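Probable ubiquitin-conjugating enzyme E2-19 kDa (PDB 1PZV) probably catalyses the covalent attachment of ubiquitin to other proteins, accepting it from the E1 enzyme as a thioester. Local coordinates at residues A[145-148]-A[149-152]; A[156-159]-A[160-164]. One frame throughout, in Å; residues are numbered along the deposited sequence.

Contact 1. Residues A[145-148]-A[149-152]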
loop_
_atom_site.group_PDB
_atom_site.type_symbol
_atom_site.label_atom_id
_atom_site.label_comp_id
_atom_site.label_asym_id
_atom_site.label_seq_id
_atom_site.Cartn_x
_atom_site.Cartn_y
_atom_site.Cartn_z
ATOM N N GLU A 145 -9.455 -14.310 15.827
ATOM C CA GLU A 145 -10.268 -14.683 16.981
ATOM C C GLU A 145 -11.102 -13.522 17.530
ATOM O O GLU A 145 -12.336 -13.576 17.519
ATOM C CB GLU A 145 -9.374 -15.264 18.080
ATOM C CG GLU A 145 -8.196 -14.382 18.453
ATOM C CD GLU A 145 -7.084 -15.155 19.142
ATOM O OE1 GLU A 145 -6.504 -16.064 18.496
ATOM O OE2 GLU A 145 -6.790 -14.856 20.324
ATOM N N ASN A 146 -10.429 -12.476 18.006
ATOM C CA ASN A 146 -11.115 -11.312 18.554
ATOM C C ASN A 146 -11.495 -10.334 17.441
ATOM O O ASN A 146 -10.973 -9.216 17.364
ATOM C CB ASN A 146 -10.224 -10.615 19.582
ATOM C CG ASN A 146 -10.998 -9.648 20.464
ATOM O OD1 ASN A 146 -11.577 -8.670 19.984
ATOM N ND2 ASN A 146 -11.012 -9.923 21.766
ATOM N N TYR A 147 -12.410 -10.765 16.581
ATOM C CA TYR A 147 -12.861 -9.941 15.473
ATOM C C TYR A 147 -13.559 -8.688 15.980
ATOM O O TYR A 147 -13.563 -7.647 15.322
ATOM C CB TYR A 147 -13.821 -10.744 14.605
ATOM C CG TYR A 147 -14.148 -10.092 13.288
ATOM C CD1 TYR A 147 -13.135 -9.714 12.405
ATOM C CD2 TYR A 147 -15.471 -9.887 12.902
ATOM C CE1 TYR A 147 -13.433 -9.152 11.169
ATOM C CE2 TYR A 147 -15.779 -9.330 11.668
ATOM C CZ TYR A 147 -14.756 -8.968 10.807
ATOM O OH TYR A 147 -15.062 -8.447 9.577
ATOM N N ALA A 148 -14.146 -8.806 17.164
ATOM C CA ALA A 148 -14.872 -7.716 17.802
ATOM C C ALA A 148 -14.060 -6.433 17.925
ATOM O O ALA A 148 -14.410 -5.403 17.347
ATOM C CB ALA A 148 -15.341 -8.159 19.183
ATOM N N GLU A 149 -12.973 -6.501 18.681
ATOM C CA GLU A 149 -12.139 -5.333 18.902
ATOM C C GLU A 149 -11.377 -4.889 17.660
ATOM O O GLU A 149 -11.024 -3.712 17.535
ATOM C CB GLU A 149 -11.151 -5.602 20.030
ATOM C CG GLU A 149 -10.630 -4.340 20.672
ATOM C CD GLU A 149 -9.235 -4.517 21.225
ATOM O OE1 GLU A 149 -9.019 -5.502 21.964
ATOM O OE2 GLU A 149 -8.360 -3.670 20.921
ATOM N N PHE A 150 -11.125 -5.832 16.753
ATOM C CA PHE A 150 -10.394 -5.539 15.522
ATOM C C PHE A 150 -11.110 -4.504 14.650
ATOM O O PHE A 150 -10.520 -3.488 14.274
ATOM C CB PHE A 150 -10.172 -6.817 14.708
ATOM C CG PHE A 150 -9.347 -6.606 13.465
ATOM C CD1 PHE A 150 -7.966 -6.456 13.544
ATOM C CD2 PHE A 150 -9.954 -6.538 12.212
ATOM C CE1 PHE A 150 -7.201 -6.241 12.390
ATOM C CE2 PHE A 150 -9.195 -6.320 11.057
ATOM C CZ PHE A 150 -7.819 -6.174 11.149
ATOM N N LYS A 151 -12.371 -4.764 14.314
ATOM C CA LYS A 151 -13.126 -3.820 13.499
ATOM C C LYS A 151 -13.158 -2.481 14.208
ATOM O O LYS A 151 -13.139 -1.428 13.573
ATOM C CB LYS A 151 -14.565 -4.306 13.283
ATOM C CG LYS A 151 -14.692 -5.448 12.284
ATOM C CD LYS A 151 -16.141 -5.688 11.855
ATOM C CE LYS A 151 -16.989 -6.271 12.976
ATOM N NZ LYS A 151 -18.364 -6.629 12.506
ATOM N N LYS A 152 -13.196 -2.541 15.534
ATOM C CA LYS A 152 -13.250 -1.351 16.367
ATOM C C LYS A 152 -11.964 -0.532 16.255
ATOM O O LYS A 152 -11.989 0.690 16.381
ATOM C CB LYS A 152 -13.502 -1.758 17.823
ATOM C CG LYS A 152 -13.852 -0.612 18.758
ATOM C CD LYS A 152 -13.851 -1.078 20.211
ATOM C CE LYS A 152 -13.774 0.099 21.180
ATOM N NZ LYS A 152 -13.594 -0.349 22.589
#
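N146 caps the start of helix 147-161: its OD1 takes the backbone N-H of E149 at 2.9 Å, with an N-H...O angle of 157°. The donor comes almost straight on to the end of the amide C=O, and OD1 also lies against E149 CB. N146 reaches it because CG stands anti to its own backbone N (chi1 -164°), which carries the amide forward beside the first turn. N146 is also the centre of an inverse gamma turn, so the chain turns at the capping residue itself. The i to i+4 ladder opens with a weak bond from F150 N to N146 O and continues with K151 N to Y147 O at 3.3 Å.

The closer packing of side chains lies on the Y147 side. K151 lays CG over one face of the tyrosine ring, in a CH-pi contact 4.1 Å from the ring centroid and offset toward the rim. A bend at chi3 (-70°) keeps the rest of the chain with the ring, CD and CE lying near CE2, with CE 3.5 Å from Y147 CE2. F150 is more distant, its CD2 being 4.5 Å from Y147 CE1.

Elsewhere the contact is loose and solvent-facing. K152 carries its extended chain away from the first turn, and the E149 carboxylate makes a long, weak ion pair with K153.

F150 is the buried residue and ties this surface turn to the fold. Its ring meets that of W77 and packs on L47 and Y48 of a loop, and on M142 and Q143 of the preceding helix 137-144.

Contact 2. Residues A[156-159]-A[160-164]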
loop_
_atom_site.group_PDB
_atom_site.type_symbol
_atom_site.label_atom_id
_atom_site.label_comp_id
_atom_site.label_asym_id
_atom_site.label_seq_id
_atom_site.Cartn_x
_atom_site.Cartn_y
_atom_site.Cartn_z
ATOM N N GLN A 156 -10.937 3.141 14.316
ATOM C CA GLN A 156 -10.157 4.180 14.967
ATOM C C GLN A 156 -9.167 4.772 13.968
ATOM O O GLN A 156 -8.898 5.974 13.991
ATOM C CB GLN A 156 -9.412 3.607 16.174
ATOM C CG GLN A 156 -10.332 3.126 17.290
ATOM C CD GLN A 156 -9.573 2.469 18.434
ATOM O OE1 GLN A 156 -10.173 1.972 19.395
ATOM N NE2 GLN A 156 -8.242 2.467 18.335
ATOM N N CYS A 157 -8.633 3.922 13.090
ATOM C CA CYS A 157 -7.680 4.359 12.071
ATOM C C CYS A 157 -8.389 5.131 10.947
ATOM O O CYS A 157 -7.828 6.072 10.378
ATOM C CB CYS A 157 -6.924 3.150 11.495
ATOM S SG CYS A 157 -5.706 2.374 12.622
ATOM N N VAL A 158 -9.625 4.741 10.646
ATOM C CA VAL A 158 -10.410 5.398 9.613
ATOM C C VAL A 158 -10.925 6.758 10.080
ATOM O O VAL A 158 -11.022 7.696 9.283
ATOM C CB VAL A 158 -11.599 4.535 9.204
ATOM C CG1 VAL A 158 -12.478 5.286 8.238
ATOM C CG2 VAL A 158 -11.100 3.261 8.561
ATOM N N ARG A 159 -11.264 6.858 11.365
ATOM C CA ARG A 159 -11.760 8.105 11.948
ATOM C C ARG A 159 -10.606 9.082 12.049
ATOM O O ARG A 159 -10.786 10.290 11.910
ATOM C CB ARG A 159 -12.319 7.860 13.355
ATOM C CG ARG A 159 -13.838 7.738 13.461
ATOM C CD ARG A 159 -14.249 7.281 14.872
ATOM N NE ARG A 159 -15.687 7.409 15.129
ATOM C CZ ARG A 159 -16.293 7.028 16.256
ATOM N NH1 ARG A 159 -17.606 7.191 16.400
ATOM N NH2 ARG A 159 -15.592 6.476 17.240
ATOM N N ARG A 160 -9.414 8.555 12.299
ATOM C CA ARG A 160 -8.247 9.404 12.422
ATOM C C ARG A 160 -7.756 9.874 11.058
ATOM O O ARG A 160 -7.247 10.986 10.934
ATOM C CB ARG A 160 -7.124 8.672 13.158
ATOM C CG ARG A 160 -5.993 9.590 13.599
ATOM C CD ARG A 160 -4.830 8.832 14.245
ATOM N NE ARG A 160 -5.221 8.114 15.462
ATOM C CZ ARG A 160 -4.384 7.407 16.221
ATOM N NH1 ARG A 160 -4.830 6.786 17.311
ATOM N NH2 ARG A 160 -3.100 7.319 15.892
ATOM N N SER A 161 -7.910 9.045 10.029
ATOM C CA SER A 161 -7.458 9.435 8.691
ATOM C C SER A 161 -8.356 10.519 8.074
ATOM O O SER A 161 -7.940 11.241 7.159
ATOM C CB SER A 161 -7.406 8.218 7.757
ATOM O OG SER A 161 -8.707 7.766 7.418
ATOM N N GLN A 162 -9.583 10.630 8.577
ATOM C CA GLN A 162 -10.533 11.623 8.083
ATOM C C GLN A 162 -10.350 12.987 8.755
ATOM O O GLN A 162 -10.909 13.984 8.310
ATOM C CB GLN A 162 -11.964 11.133 8.303
ATOM C CG GLN A 162 -12.393 10.042 7.356
ATOM C CD GLN A 162 -13.755 9.455 7.696
ATOM O OE1 GLN A 162 -14.360 8.757 6.882
ATOM N NE2 GLN A 162 -14.236 9.723 8.903
ATOM N N GLU A 163 -9.569 13.028 9.829
ATOM C CA GLU A 163 -9.323 14.277 10.537
ATOM C C GLU A 163 -7.876 14.740 10.462
ATOM O O GLU A 163 -7.430 15.521 11.302
ATOM C CB GLU A 163 -9.740 14.137 12.003
ATOM C CG GLU A 163 -11.192 14.533 12.272
ATOM C CD GLU A 163 -11.891 13.596 13.241
ATOM O OE1 GLU A 163 -13.098 13.814 13.506
ATOM O OE2 GLU A 163 -11.235 12.643 13.730
ATOM N N GLU A 164 -7.147 14.275 9.452
ATOM C CA GLU A 164 -5.745 14.644 9.299
ATOM C C GLU A 164 -5.359 14.949 7.859
ATOM O O GLU A 164 -6.224 14.770 6.974
ATOM C CB GLU A 164 -4.864 13.527 9.850
ATOM C CG GLU A 164 -4.695 13.615 11.352
ATOM C CD GLU A 164 -4.226 12.319 11.989
ATOM O OE1 GLU A 164 -3.356 11.639 11.401
ATOM O OE2 GLU A 164 -4.725 11.994 13.091
ATOM O OXT GLU A 164 -4.200 15.368 7.635
#
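R160 and R159, with V158 before them, form most of this contact, and they do so chiefly through backbone and CB atoms. R160 closes an ordinary helical turn: its N donates to Q156 O at 3.1 Å, arriving from above the carbonyl plane, while its CB lies against the same oxygen. From there R160 leads its guanidinium away, CG anti to the backbone N (chi1 -167°) and the chain bent at chi3, toward a long, weak ion pair with E75. R159, by contrast, sends an extended chain away from 160-164, leaving its backbone and CB to make the contact.

V158 gives the richer chemistry. Its carbonyl oxygen receives the hydroxyl of S161, OG to O 3.0 Å, and also a weak bond from Q162 N at 3.3 Å. The hydroxyl approaches well off the C=O direction, at a C=O...OG angle of 111° and above the carbonyl plane. S161 can fold back this way because OG lies between its own N and carbonyl carbon (chi1 71°). Its N meanwhile keeps the helical bond to C157 O, 3.0 Å long. V158 and Q162, four residues apart, run alongside each other in the same direction and reach F53 and F52 of strand 52-58 respectively.

An alanine in place of S161 would probably leave the backbone N of F52 without its acceptor and strip the V158 carbonyl of its stronger donor.

Giving its proton to V158 O and accepting from F52 N, the buried S161 hydroxyl is satisfied on both counts, and one polar atom couples the C-terminal helix to the sheet.

How the contacts relate
Contacts 1 and 2 lie in series on helix 147-161, their centres about 18 Å apart, and touch each other nowhere. The centre of contact 1 is about 22 Å from the centre of the chain, that of contact 2 about 17 Å, and contact 2 is partly buried. W77 joins their surroundings, since F150 of the first and C157 of the second both rest on it. K153, between them along the helix, likewise reaches both weakly, through E149 and Q156. Contact 1 faces helix 137-144 and contact 2 faces strand 52-58. Both lie away from C88, the predicted thioester cysteine, and within the UBC core range.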